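Local structure of MmeI (Methylophilus methylotrophus, 5HR4) at residues K323-L328 / F477-P482; H400-N405 / N443-I448; Y746-E751 / N773-I778. The protein is a Type IIL restriction-modification enzyme that binds a specific DNA site and probably methylates the exocyclic amino group of adenine, using S-adenosyl-L-methionine as methyl donor. All blocks are in the same frame, centred on the assembly; numbering follows the deposited sequence.

In the fold
Following the chain from the N terminus, residues 323-328 of helix 318-340 open interaction 1, which closes 149 residues later when F477 to G480 of strand 477-480 pack against that helix. Interaction 2 lies wholly within this long excursion: the end of helix 398-401 and the residues after it meet the loop after helix 416-440, away from the bound DNA. The centres of interactions 1 and 2 are about 27 Å apart, their nearest atoms about 12 Å. Interaction 3 follows in series. It pairs strands 746-750 and 775-779, separated in sequence by a 21-residue excursion containing strand 763-765, in the target recognition domain, about 66 Å from interaction 2 between centres. Interactions 1 and 3 both reach the DNA.

Interaction 1 (K323-L328 / F477-P482); sequences KLIKPL and FILGNP. With SFG (sinefungin), chain H; nucleotides of chain B.
N481 O takes the amine of sinefungin, NE to O at 2.9 Å, at the point where strand 477-480 runs out toward the DNA. The side chain of the same residue turns to the adenine DA7 of chain B: its ND2 donates to DA7 N1 at 3.2 Å, while DA7 N6 gives a weak bond back to N481 OD1. ND2 meets N1 near the base plane, whereas OD1 sits off that plane, in keeping with the weaker bond. CG stands opposite the backbone N (chi1 179°), which carries the amide outward to the base, and T316 OG1 is a further partner of ND2. N481 opens the NPPF sequence of adenine-N6 methyltransferases (motif IV), and adenine and cofactor analogue meet here as in that family.

Behind this site the contact is apolar. L479 is its hub: CB lies 3.7 Å from L324 CD2, and CD2 reaches I325 CG2 at 3.6 Å and L328 CD2 at 3.8 Å. A chi1 of 40° sets the CG of L479 between its backbone N and carbonyl carbon, from where one methyl meets both I325 and L328. L328 and F477 lie alongside, pointing opposite ways, with CG of L328 3.9 Å from CD1 of the ring.

The segments run nearly antiparallel, at 164°, with their axes 9.6 Å apart. Helix 318-340 covers one side of the Rossmann-like sheet, where strand 477-480 lies between strands 359-361 and 532-538; helix 368-388 adds F369 beside L324 and L479.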
loop_
_atom_site.group_PDB
_atom_site.type_symbol
_atom_site.label_atom_id
_atom_site.label_comp_id
_atom_site.label_asym_id
_atom_site.label_seq_id
_atom_site.Cartn_x
_atom_site.Cartn_y
_atom_site.Cartn_z
ATOM N N LYS A 323 12.763 7.560 2.522
ATOM C CA LYS A 323 12.621 7.940 1.113
ATOM C C LYS A 323 11.556 9.007 0.926
ATOM O O LYS A 323 11.520 9.664 -0.121
ATOM C CB LYS A 323 12.236 6.768 0.191
ATOM C CG LYS A 323 12.518 5.386 0.670
ATOM C CD LYS A 323 11.563 4.421 -0.003
ATOM C CE LYS A 323 12.299 3.275 -0.668
ATOM N NZ LYS A 323 11.330 2.318 -1.254
ATOM N N LEU A 324 10.656 9.164 1.899
ATOM C CA LEU A 324 9.599 10.150 1.758
ATOM C C LEU A 324 9.959 11.490 2.405
ATOM O O LEU A 324 9.722 12.548 1.803
ATOM C CB LEU A 324 8.303 9.586 2.336
ATOM C CG LEU A 324 7.024 10.397 2.167
ATOM C CD1 LEU A 324 5.905 9.430 2.261
ATOM C CD2 LEU A 324 6.864 11.468 3.246
ATOM N N ILE A 325 10.550 11.486 3.603
ATOM C CA ILE A 325 10.863 12.767 4.234
ATOM C C ILE A 325 12.160 13.402 3.728
ATOM O O ILE A 325 12.344 14.616 3.909
ATOM C CB ILE A 325 10.919 12.647 5.769
ATOM C CG1 ILE A 325 12.095 11.771 6.205
ATOM C CG2 ILE A 325 9.569 12.134 6.329
ATOM C CD1 ILE A 325 12.197 11.563 7.705
ATOM N N LYS A 326 13.082 12.650 3.121
ATOM C CA LYS A 326 14.302 13.308 2.638
ATOM C C LYS A 326 13.991 14.304 1.532
ATOM O O LYS A 326 14.364 15.481 1.671
ATOM C CB LYS A 326 15.350 12.281 2.184
ATOM C CG LYS A 326 16.074 11.530 3.311
ATOM C CD LYS A 326 16.839 10.315 2.750
ATOM C CE LYS A 326 18.355 10.532 2.736
ATOM N NZ LYS A 326 18.711 11.812 2.064
ATOM N N PRO A 327 13.294 13.934 0.448
ATOM C CA PRO A 327 12.882 14.955 -0.526
ATOM C C PRO A 327 11.857 15.933 0.015
ATOM O O PRO A 327 11.854 17.090 -0.410
ATOM C CB PRO A 327 12.297 14.135 -1.688
ATOM C CG PRO A 327 12.646 12.717 -1.402
ATOM C CD PRO A 327 12.796 12.599 0.068
ATOM N N LEU A 328 10.972 15.524 0.923
ATOM C CA LEU A 328 9.912 16.441 1.339
ATOM C C LEU A 328 10.488 17.659 2.051
ATOM O O LEU A 328 10.157 18.803 1.712
ATOM C CB LEU A 328 8.887 15.734 2.228
ATOM C CG LEU A 328 7.567 16.505 2.443
ATOM C CD1 LEU A 328 6.916 16.914 1.108
ATOM C CD2 LEU A 328 6.572 15.728 3.320
ATOM N N PHE A 477 4.070 20.477 6.827
ATOM C CA PHE A 477 4.133 19.282 6.002
ATOM C C PHE A 477 3.010 18.308 6.348
ATOM O O PHE A 477 2.638 18.148 7.516
ATOM C CB PHE A 477 5.495 18.617 6.135
ATOM C CG PHE A 477 6.614 19.553 5.909
ATOM C CD1 PHE A 477 7.120 19.754 4.633
ATOM C CD2 PHE A 477 7.147 20.276 6.959
ATOM C CE1 PHE A 477 8.157 20.640 4.413
ATOM C CE2 PHE A 477 8.175 21.175 6.739
ATOM C CZ PHE A 477 8.682 21.347 5.465
ATOM N N ILE A 478 2.468 17.679 5.308
ATOM C CA ILE A 478 1.491 16.611 5.423
ATOM C C ILE A 478 2.143 15.370 4.835
ATOM O O ILE A 478 2.472 15.341 3.641
ATOM C CB ILE A 478 0.179 16.958 4.701
ATOM C CG1 ILE A 478 -0.553 18.075 5.435
ATOM C CG2 ILE A 478 -0.743 15.760 4.614
ATOM C CD1 ILE A 478 -1.779 18.490 4.721
ATOM N N LEU A 479 2.359 14.358 5.673
ATOM C CA LEU A 479 2.967 13.119 5.222
ATOM C C LEU A 479 2.298 11.932 5.890
ATOM O O LEU A 479 1.785 12.039 7.004
ATOM C CB LEU A 479 4.463 13.092 5.521
ATOM C CG LEU A 479 4.980 13.638 6.846
ATOM C CD1 LEU A 479 4.845 12.643 7.933
ATOM C CD2 LEU A 479 6.448 13.957 6.654
ATOM N N GLY A 480 2.330 10.794 5.217
ATOM C CA GLY A 480 1.948 9.563 5.870
ATOM C C GLY A 480 1.653 8.470 4.870
ATOM O O GLY A 480 1.740 8.657 3.659
ATOM N N ASN A 481 1.267 7.316 5.422
ATOM C CA ASN A 481 1.019 6.097 4.660
ATOM C C ASN A 481 -0.420 5.647 4.893
ATOM O O ASN A 481 -0.675 4.732 5.691
ATOM C CB ASN A 481 2.012 5.002 5.042
ATOM C CG ASN A 481 1.772 3.723 4.284
ATOM O OD1 ASN A 481 1.177 3.723 3.201
ATOM N ND2 ASN A 481 2.224 2.616 4.848
ATOM N N PRO A 482 -1.375 6.237 4.181
ATOM C CA PRO A 482 -2.803 5.935 4.408
ATOM C C PRO A 482 -3.179 4.545 3.921
ATOM O O PRO A 482 -2.505 3.973 3.045
ATOM C CB PRO A 482 -3.524 7.016 3.586
ATOM C CG PRO A 482 -2.480 8.040 3.255
ATOM C CD PRO A 482 -1.182 7.313 3.198
HETATM N N SFG H . 2.211 4.903 8.975
HETATM C CA SFG H . 1.786 4.116 10.113
HETATM C C SFG H . 3.031 3.487 10.710
HETATM O O SFG H . 4.135 3.710 10.166
HETATM O OXT SFG H . 2.973 2.762 11.732
HETATM C CB SFG H . 0.810 3.032 9.672
HETATM C CG SFG H . -0.334 3.705 8.929
HETATM C CD SFG H . -1.125 2.590 8.283
HETATM N NE SFG H . -0.434 2.240 7.058
HETATM C "C5'" SFG H . -2.578 3.007 8.004
HETATM C "C4'" SFG H . -3.351 3.532 9.261
HETATM O "O4'" SFG H . -4.411 4.178 8.865
HETATM C "C3'" SFG H . -3.916 2.419 10.161
HETATM O "O3'" SFG H . -3.262 2.482 11.345
HETATM C "C2'" SFG H . -5.438 2.712 10.312
HETATM O "O2'" SFG H . -5.900 2.532 11.717
HETATM C "C1'" SFG H . -5.546 3.960 9.989
HETATM N N9 SFG H . -6.773 4.281 9.328
HETATM C C8 SFG H . -7.452 3.552 8.446
HETATM N N7 SFG H . -8.513 4.256 8.048
HETATM C C5 SFG H . -8.482 5.427 8.684
HETATM C C6 SFG H . -9.340 6.498 8.642
HETATM N N6 SFG H . -10.552 6.749 7.901
HETATM N N1 SFG H . -9.113 7.582 9.375
HETATM C C2 SFG H . -8.017 7.620 10.170
HETATM N N3 SFG H . -7.171 6.558 10.216
HETATM C C4 SFG H . -7.404 5.455 9.469
ATOM P P DA B 7 -6.532 -5.402 -1.312
ATOM O OP1 DA B 7 -7.087 -6.136 -0.140
ATOM O OP2 DA B 7 -7.082 -4.070 -1.661
ATOM O "O5'" DA B 7 -4.956 -5.353 -1.158
ATOM C "C5'" DA B 7 -4.310 -4.266 -0.633
ATOM C "C4'" DA B 7 -3.037 -4.770 -0.030
ATOM O "O4'" DA B 7 -2.292 -3.691 0.529
ATOM C "C3'" DA B 7 -3.222 -5.794 1.077
ATOM O "O3'" DA B 7 -2.265 -6.801 0.880
ATOM C "C2'" DA B 7 -2.959 -4.988 2.352
ATOM C "C1'" DA B 7 -1.952 -3.961 1.869
ATOM N N9 DA B 7 -2.009 -2.666 2.534
ATOM C C8 DA B 7 -3.126 -1.978 2.877
ATOM N N7 DA B 7 -2.883 -0.806 3.384
ATOM C C5 DA B 7 -1.501 -0.702 3.345
ATOM C C6 DA B 7 -0.602 0.327 3.732
ATOM N N6 DA B 7 -0.990 1.484 4.274
ATOM N N1 DA B 7 0.715 0.108 3.555
ATOM C C2 DA B 7 1.102 -1.048 3.021
ATOM N N3 DA B 7 0.352 -2.077 2.611
ATOM C C4 DA B 7 -0.952 -1.833 2.806
#

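Interaction 2 (H400-N405 / N443-I448); sequences HLIQIN and NYFARI
The carboxamide of N405 lies flat over the guanidinium of R447, the two planes 15° apart, with ND2 above the centre of the group and 3.2 Å from CZ. This is a stack and not a polar bond, since ND2 and the arginine nitrogens are all donors. I402 covers the other face: its CD1 sits 3.9 Å above the plane, displaced toward the rim. Held between amide and methyl, the arginine turns its end to the backbone. NH1 and NH2 both donate to I404 O, each at 2.8 Å, end-on. Because one oxygen serves two donors, both bonds are bent, to 135° at the hydrogen; NH1 lies in the carbonyl plane, whereas NH2 stands above it. The side chain of R447 is extended from CG to NE, which carries the guanidinium across to the 402-405 backbone.

I402 also meets F445: its CG2 is 3.5 Å from CZ and its CD1 3.6 Å from CE2, approaching the ring obliquely. The F445 ring swings out toward I402 because CG stands opposite the backbone N (chi1 166°).

D430 forms a salt bridge with R447 NH1, which likely offsets the nearby like charge of R378. A leucine in place of R447 would probably leave I404 O without its two donors, the amide of N405 without its flat partner and D430 without this salt-bridge partner. The two segments meet over the sides of helices 368-388 (Y374, E381) and 416-440 (D430), while L354 and R355 at the end of helix 344-355 touch I404 and N405.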
loop_
_atom_site.group_PDB
_atom_site.type_symbol
_atom_site.label_atom_id
_atom_site.label_comp_id
_atom_site.label_asym_id
_atom_site.label_seq_id
_atom_site.Cartn_x
_atom_site.Cartn_y
_atom_site.Cartn_z
ATOM N N HIS A 400 18.468 25.614 28.278
ATOM C CA HIS A 400 18.117 26.934 27.774
ATOM C C HIS A 400 18.426 27.110 26.297
ATOM O O HIS A 400 17.964 28.085 25.698
ATOM C CB HIS A 400 18.819 28.021 28.596
ATOM C CG HIS A 400 18.483 27.969 30.057
ATOM N ND1 HIS A 400 17.278 27.486 30.525
ATOM C CD2 HIS A 400 19.202 28.310 31.153
ATOM C CE1 HIS A 400 17.267 27.540 31.846
ATOM N NE2 HIS A 400 18.423 28.034 32.251
ATOM N N LEU A 401 19.165 26.186 25.688
ATOM C CA LEU A 401 19.424 26.260 24.257
ATOM C C LEU A 401 18.403 25.459 23.454
ATOM O O LEU A 401 17.859 25.968 22.472
ATOM C CB LEU A 401 20.851 25.788 23.958
ATOM N N ILE A 402 18.108 24.223 23.878
ATOM C CA ILE A 402 17.213 23.342 23.124
ATOM C C ILE A 402 15.849 23.989 22.903
ATOM O O ILE A 402 15.407 24.850 23.677
ATOM C CB ILE A 402 17.050 21.995 23.849
ATOM C CG1 ILE A 402 16.574 20.908 22.878
ATOM C CG2 ILE A 402 16.064 22.131 24.990
ATOM C CD1 ILE A 402 16.792 19.480 23.384
ATOM N N GLN A 403 15.171 23.563 21.838
ATOM C CA GLN A 403 13.861 24.110 21.492
ATOM C C GLN A 403 12.877 23.059 20.979
ATOM O O GLN A 403 11.749 22.952 21.488
ATOM C CB GLN A 403 14.015 25.219 20.455
ATOM C CG GLN A 403 14.389 26.553 21.054
ATOM C CD GLN A 403 13.978 27.694 20.156
ATOM O OE1 GLN A 403 12.790 27.990 20.014
ATOM N NE2 GLN A 403 14.954 28.334 19.526
ATOM N N ILE A 404 13.313 22.279 19.983
ATOM C CA ILE A 404 12.453 21.325 19.295
ATOM C C ILE A 404 11.783 20.366 20.282
ATOM O O ILE A 404 12.376 19.961 21.292
ATOM C CB ILE A 404 13.303 20.611 18.231
ATOM C CG1 ILE A 404 13.724 21.652 17.197
ATOM C CG2 ILE A 404 12.548 19.501 17.528
ATOM C CD1 ILE A 404 14.851 21.217 16.328
ATOM N N ASN A 405 10.519 20.030 20.016
ATOM C CA ASN A 405 9.743 19.265 20.985
ATOM C C ASN A 405 8.517 18.661 20.308
ATOM O O ASN A 405 8.115 19.058 19.209
ATOM C CB ASN A 405 9.328 20.135 22.182
ATOM C CG ASN A 405 9.373 19.376 23.503
ATOM O OD1 ASN A 405 9.218 18.145 23.550
ATOM N ND2 ASN A 405 9.587 20.108 24.582
ATOM N N ASN A 443 26.322 16.760 29.760
ATOM C CA ASN A 443 25.560 17.191 30.928
ATOM C C ASN A 443 24.151 16.640 30.817
ATOM O O ASN A 443 23.561 16.633 29.731
ATOM C CB ASN A 443 25.522 18.716 31.111
ATOM C CG ASN A 443 24.971 19.436 29.908
ATOM O OD1 ASN A 443 25.087 18.950 28.776
ATOM N ND2 ASN A 443 24.382 20.615 30.138
ATOM N N TYR A 444 23.624 16.187 31.952
ATOM C CA TYR A 444 22.357 15.470 31.956
ATOM C C TYR A 444 21.213 16.416 31.653
ATOM O O TYR A 444 21.099 17.488 32.254
ATOM C CB TYR A 444 22.122 14.793 33.300
ATOM C CG TYR A 444 20.917 13.872 33.311
ATOM C CD1 TYR A 444 21.034 12.537 32.915
ATOM C CD2 TYR A 444 19.666 14.333 33.721
ATOM C CE1 TYR A 444 19.956 11.689 32.927
ATOM C CE2 TYR A 444 18.576 13.492 33.736
ATOM C CZ TYR A 444 18.723 12.165 33.343
ATOM O OH TYR A 444 17.627 11.312 33.359
ATOM N N PHE A 445 20.354 16.011 30.733
ATOM C CA PHE A 445 19.213 16.831 30.363
ATOM C C PHE A 445 18.062 15.920 29.968
ATOM O O PHE A 445 18.180 15.175 28.988
ATOM C CB PHE A 445 19.580 17.766 29.224
ATOM C CG PHE A 445 18.404 18.393 28.565
ATOM C CD1 PHE A 445 17.854 19.564 29.072
ATOM C CD2 PHE A 445 17.843 17.827 27.426
ATOM C CE1 PHE A 445 16.765 20.152 28.453
ATOM C CE2 PHE A 445 16.757 18.415 26.800
ATOM C CZ PHE A 445 16.218 19.578 27.315
ATOM N N ALA A 446 16.957 15.989 30.722
ATOM C CA ALA A 446 15.760 15.205 30.445
ATOM C C ALA A 446 14.527 16.094 30.538
ATOM O O ALA A 446 14.501 17.090 31.267
ATOM C CB ALA A 446 15.612 14.019 31.402
ATOM N N ARG A 447 13.497 15.719 29.786
ATOM C CA ARG A 447 12.225 16.414 29.839
ATOM C C ARG A 447 11.211 15.600 30.636
ATOM O O ARG A 447 10.175 15.169 30.104
ATOM C CB ARG A 447 11.727 16.722 28.426
ATOM C CG ARG A 447 12.487 17.831 27.766
ATOM C CD ARG A 447 12.258 17.816 26.280
ATOM N NE ARG A 447 12.462 19.140 25.695
ATOM C CZ ARG A 447 12.673 19.363 24.400
ATOM N NH1 ARG A 447 12.727 18.343 23.543
ATOM N NH2 ARG A 447 12.835 20.605 23.956
ATOM N N ILE A 448 11.510 15.415 31.919
ATOM C CA ILE A 448 10.610 14.790 32.880
ATOM C C ILE A 448 10.393 15.764 34.029
ATOM O O ILE A 448 11.367 16.274 34.583
ATOM C CB ILE A 448 11.159 13.458 33.420
ATOM C CG1 ILE A 448 11.509 12.523 32.252
ATOM C CG2 ILE A 448 10.148 12.812 34.369
ATOM C CD1 ILE A 448 10.335 12.143 31.415
#

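Interaction 3 (Y746-E751 / N773-I778); sequences YLLIPE and NATYHI. With nucleotides of chain B; nucleotides of chain C.
Strands 746-750 and 775-778 pair antiparallel, with directions 153° apart, and L747 with I778 and I749 with Y776 form the hydrogen-bonded pairs. I749 is doubly bonded to Y776, its N to Y776 O at 2.9 Å and its O to Y776 N at 2.8 Å; E751 N to A774 O extends the pairing past the strand end.

On the face of L748, P750, T775 and H777, L748 CD2 touches T775 CG2 at 3.7 Å, the two side chains crossing. Y746 and H777 meet obliquely nearby, their ring planes at 59°, CD1 of the tyrosine resting 3.5 Å from CB of the histidine. The hydroxyl of Y746 is bonded to V769 O. On the other face Y776 slants out from the sheet toward the DNA, and E751 CG comes in at the edge of its ring, near its plane. A water then joins them: it accepts from Y776 OH and donates to E751 OE2 at 2.7 Å, helping to fix the carboxylate.

The same OE2 takes N4 of cytosine DC5 of chain B at 3.2 Å. The E751 chain has CG opposite its backbone N (chi1 -167°) and bends at the next bond, which brings its end to the base. N773 donates through ND2 to N7 of guanine DG9 of chain C at 3.1 Å. DC5 and DG9 are paired with each other, so E751 and N773 contact both partners of one base pair on its major-groove edge. These are the two central strands of a four-stranded antiparallel sheet (641-642, 775-779, 746-750, 763-765), and base contacts just beyond their ends are consistent with the target recognition domain reading its DNA sequence.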
loop_
_atom_site.group_PDB
_atom_site.type_symbol
_atom_site.label_atom_id
_atom_site.label_comp_id
_atom_site.label_asym_id
_atom_site.label_seq_id
_atom_site.Cartn_x
_atom_site.Cartn_y
_atom_site.Cartn_z
ATOM N N TYR A 746 -11.479 -17.786 -32.584
ATOM C CA TYR A 746 -11.212 -16.454 -32.040
ATOM C C TYR A 746 -9.768 -16.307 -31.557
ATOM O O TYR A 746 -9.065 -17.286 -31.283
ATOM C CB TYR A 746 -12.186 -16.129 -30.896
ATOM C CG TYR A 746 -12.169 -17.155 -29.787
ATOM C CD1 TYR A 746 -11.340 -16.994 -28.695
ATOM C CD2 TYR A 746 -12.985 -18.281 -29.829
ATOM C CE1 TYR A 746 -11.307 -17.919 -27.670
ATOM C CE2 TYR A 746 -12.959 -19.223 -28.811
ATOM C CZ TYR A 746 -12.112 -19.035 -27.729
ATOM O OH TYR A 746 -12.063 -19.936 -26.680
ATOM N N LEU A 747 -9.347 -15.052 -31.421
ATOM C CA LEU A 747 -8.018 -14.706 -30.929
ATOM C C LEU A 747 -8.099 -14.391 -29.441
ATOM O O LEU A 747 -8.819 -13.477 -29.044
ATOM C CB LEU A 747 -7.465 -13.514 -31.702
ATOM C CG LEU A 747 -6.173 -12.870 -31.214
ATOM C CD1 LEU A 747 -5.016 -13.824 -31.406
ATOM C CD2 LEU A 747 -5.940 -11.564 -31.964
ATOM N N LEU A 748 -7.353 -15.139 -28.631
ATOM C CA LEU A 748 -7.397 -15.049 -27.176
ATOM C C LEU A 748 -6.242 -14.208 -26.639
ATOM O O LEU A 748 -5.086 -14.428 -27.019
ATOM C CB LEU A 748 -7.329 -16.452 -26.576
ATOM C CG LEU A 748 -7.632 -16.616 -25.085
ATOM C CD1 LEU A 748 -8.022 -18.057 -24.824
ATOM C CD2 LEU A 748 -6.434 -16.237 -24.220
ATOM N N ILE A 749 -6.545 -13.294 -25.719
ATOM C CA ILE A 749 -5.549 -12.477 -25.030
ATOM C C ILE A 749 -5.646 -12.756 -23.534
ATOM O O ILE A 749 -6.689 -12.501 -22.930
ATOM C CB ILE A 749 -5.739 -10.972 -25.284
ATOM C CG1 ILE A 749 -5.837 -10.654 -26.783
ATOM C CG2 ILE A 749 -4.613 -10.196 -24.611
ATOM C CD1 ILE A 749 -7.250 -10.782 -27.377
ATOM N N PRO A 750 -4.604 -13.274 -22.891
ATOM C CA PRO A 750 -4.670 -13.506 -21.442
ATOM C C PRO A 750 -4.818 -12.209 -20.660
ATOM O O PRO A 750 -4.269 -11.169 -21.030
ATOM C CB PRO A 750 -3.329 -14.184 -21.135
ATOM C CG PRO A 750 -2.980 -14.878 -22.415
ATOM C CD PRO A 750 -3.439 -13.932 -23.498
ATOM N N GLU A 751 -5.537 -12.286 -19.535
ATOM C CA GLU A 751 -5.844 -11.066 -18.801
ATOM C C GLU A 751 -4.693 -10.634 -17.893
ATOM O O GLU A 751 -4.295 -9.466 -17.908
ATOM C CB GLU A 751 -7.126 -11.251 -17.996
ATOM C CG GLU A 751 -7.702 -9.956 -17.442
ATOM C CD GLU A 751 -7.974 -10.042 -15.955
ATOM O OE1 GLU A 751 -7.214 -10.757 -15.255
ATOM O OE2 GLU A 751 -8.941 -9.403 -15.493
ATOM N N ASN A 773 -13.156 -16.034 -17.932
ATOM C CA ASN A 773 -13.108 -14.571 -17.836
ATOM C C ASN A 773 -11.713 -14.048 -17.509
ATOM O O ASN A 773 -11.529 -12.825 -17.473
ATOM C CB ASN A 773 -14.138 -14.005 -16.824
ATOM C CG ASN A 773 -13.991 -14.553 -15.398
ATOM O OD1 ASN A 773 -13.993 -15.760 -15.176
ATOM N ND2 ASN A 773 -13.903 -13.652 -14.425
ATOM N N ALA A 774 -10.731 -14.925 -17.301
ATOM C CA ALA A 774 -9.326 -14.559 -17.179
ATOM C C ALA A 774 -8.685 -14.260 -18.512
ATOM O O ALA A 774 -7.459 -14.295 -18.606
ATOM C CB ALA A 774 -8.537 -15.673 -16.484
ATOM N N THR A 775 -9.476 -13.993 -19.545
ATOM C CA THR A 775 -8.975 -13.775 -20.894
ATOM C C THR A 775 -9.915 -12.810 -21.588
ATOM O O THR A 775 -11.057 -12.632 -21.171
ATOM C CB THR A 775 -8.931 -15.073 -21.718
ATOM O OG1 THR A 775 -10.281 -15.498 -21.991
ATOM C CG2 THR A 775 -8.174 -16.196 -20.995
ATOM N N TYR A 776 -9.445 -12.217 -22.675
ATOM C CA TYR A 776 -10.302 -11.490 -23.604
ATOM C C TYR A 776 -10.217 -12.192 -24.950
ATOM O O TYR A 776 -9.376 -13.069 -25.147
ATOM C CB TYR A 776 -9.878 -10.013 -23.730
ATOM C CG TYR A 776 -10.246 -9.183 -22.527
ATOM C CD1 TYR A 776 -9.527 -9.293 -21.343
ATOM C CD2 TYR A 776 -11.336 -8.313 -22.560
ATOM C CE1 TYR A 776 -9.869 -8.553 -20.225
ATOM C CE2 TYR A 776 -11.685 -7.562 -21.447
ATOM C CZ TYR A 776 -10.942 -7.683 -20.280
ATOM O OH TYR A 776 -11.271 -6.935 -19.161
ATOM N N HIS A 777 -11.079 -11.801 -25.890
ATOM C CA HIS A 777 -10.995 -12.408 -27.215
ATOM C C HIS A 777 -11.708 -11.562 -28.264
ATOM O O HIS A 777 -12.650 -10.818 -27.964
ATOM C CB HIS A 777 -11.563 -13.822 -27.225
ATOM C CG HIS A 777 -13.031 -13.888 -26.943
ATOM N ND1 HIS A 777 -13.543 -13.830 -25.663
ATOM C CD2 HIS A 777 -14.096 -14.024 -27.772
ATOM C CE1 HIS A 777 -14.861 -13.925 -25.718
ATOM N NE2 HIS A 777 -15.222 -14.041 -26.985
ATOM N N ILE A 778 -11.223 -11.690 -29.497
ATOM C CA ILE A 778 -11.769 -11.047 -30.687
ATOM C C ILE A 778 -12.334 -12.148 -31.583
ATOM O O ILE A 778 -11.562 -12.931 -32.158
ATOM C CB ILE A 778 -10.704 -10.226 -31.425
ATOM C CG1 ILE A 778 -10.160 -9.117 -30.524
ATOM C CG2 ILE A 778 -11.276 -9.621 -32.702
ATOM C CD1 ILE A 778 -9.255 -8.130 -31.241
ATOM P P DC B 5 -7.664 -1.938 -13.341
ATOM O OP1 DC B 5 -7.206 -0.535 -13.180
ATOM O OP2 DC B 5 -6.918 -2.938 -14.124
ATOM O "O5'" DC B 5 -7.769 -2.569 -11.888
ATOM C "C5'" DC B 5 -8.537 -1.948 -10.903
ATOM C "C4'" DC B 5 -8.908 -2.973 -9.865
ATOM O "O4'" DC B 5 -9.695 -4.002 -10.470
ATOM C "C3'" DC B 5 -7.734 -3.739 -9.302
ATOM O "O3'" DC B 5 -7.142 -2.989 -8.282
ATOM C "C2'" DC B 5 -8.391 -5.020 -8.768
ATOM C "C1'" DC B 5 -9.681 -5.109 -9.596
ATOM N N1 DC B 5 -9.803 -6.314 -10.404
ATOM C C2 DC B 5 -10.811 -7.231 -10.101
ATOM O O2 DC B 5 -11.537 -7.011 -9.132
ATOM N N3 DC B 5 -10.947 -8.341 -10.864
ATOM C C4 DC B 5 -10.120 -8.532 -11.901
ATOM N N4 DC B 5 -10.280 -9.638 -12.644
ATOM C C5 DC B 5 -9.090 -7.594 -12.222
ATOM C C6 DC B 5 -8.980 -6.507 -11.458
ATOM P P DG C 9 -15.652 -18.689 -8.612
ATOM O OP1 DG C 9 -16.026 -19.714 -7.624
ATOM O OP2 DG C 9 -15.900 -18.776 -10.069
ATOM O "O5'" DG C 9 -16.210 -17.279 -8.128
ATOM C "C5'" DG C 9 -16.174 -16.963 -6.776
ATOM C "C4'" DG C 9 -16.375 -15.485 -6.583
ATOM O "O4'" DG C 9 -15.402 -14.737 -7.366
ATOM C "C3'" DG C 9 -17.729 -14.954 -7.034
ATOM O "O3'" DG C 9 -18.045 -13.871 -6.214
ATOM C "C2'" DG C 9 -17.426 -14.472 -8.438
ATOM C "C1'" DG C 9 -16.105 -13.807 -8.151
ATOM N N9 DG C 9 -15.336 -13.489 -9.327
ATOM C C8 DG C 9 -15.297 -14.167 -10.529
ATOM N N7 DG C 9 -14.527 -13.607 -11.403
ATOM C C5 DG C 9 -14.012 -12.492 -10.726
ATOM C C6 DG C 9 -13.099 -11.492 -11.143
ATOM O O6 DG C 9 -12.540 -11.371 -12.237
ATOM N N1 DG C 9 -12.874 -10.557 -10.138
ATOM C C2 DG C 9 -13.436 -10.597 -8.886
ATOM N N2 DG C 9 -13.101 -9.628 -8.035
ATOM N N3 DG C 9 -14.271 -11.516 -8.497
ATOM C C4 DG C 9 -14.511 -12.425 -9.457
ATOM P P DT C 7 -5.453 -16.741 -14.642
ATOM O OP1 DT C 7 -5.891 -17.598 -15.762
ATOM O OP2 DT C 7 -5.670 -15.280 -14.725
ATOM O "O5'" DT C 7 -6.106 -17.300 -13.322
ATOM C "C5'" DT C 7 -5.664 -18.565 -12.857
ATOM C "C4'" DT C 7 -6.585 -19.101 -11.776
ATOM O "O4'" DT C 7 -6.477 -18.263 -10.601
ATOM C "C3'" DT C 7 -8.081 -19.127 -12.110
ATOM O "O3'" DT C 7 -8.669 -20.139 -11.337
ATOM C "C2'" DT C 7 -8.509 -17.752 -11.628
ATOM C "C1'" DT C 7 -7.733 -17.686 -10.322
ATOM N N1 DT C 7 -7.482 -16.342 -9.843
ATOM C C2 DT C 7 -7.911 -15.990 -8.583
ATOM O O2 DT C 7 -8.523 -16.750 -7.856
ATOM N N3 DT C 7 -7.595 -14.713 -8.207
ATOM C C4 DT C 7 -6.894 -13.783 -8.950
ATOM O O4 DT C 7 -6.656 -12.657 -8.531
ATOM C C5 DT C 7 -6.457 -14.231 -10.258
ATOM C C7 DT C 7 -5.694 -13.315 -11.152
ATOM C C6 DT C 7 -6.764 -15.477 -10.633
HETATM O O HOH W 1 -9.544 -7.135 -16.864
#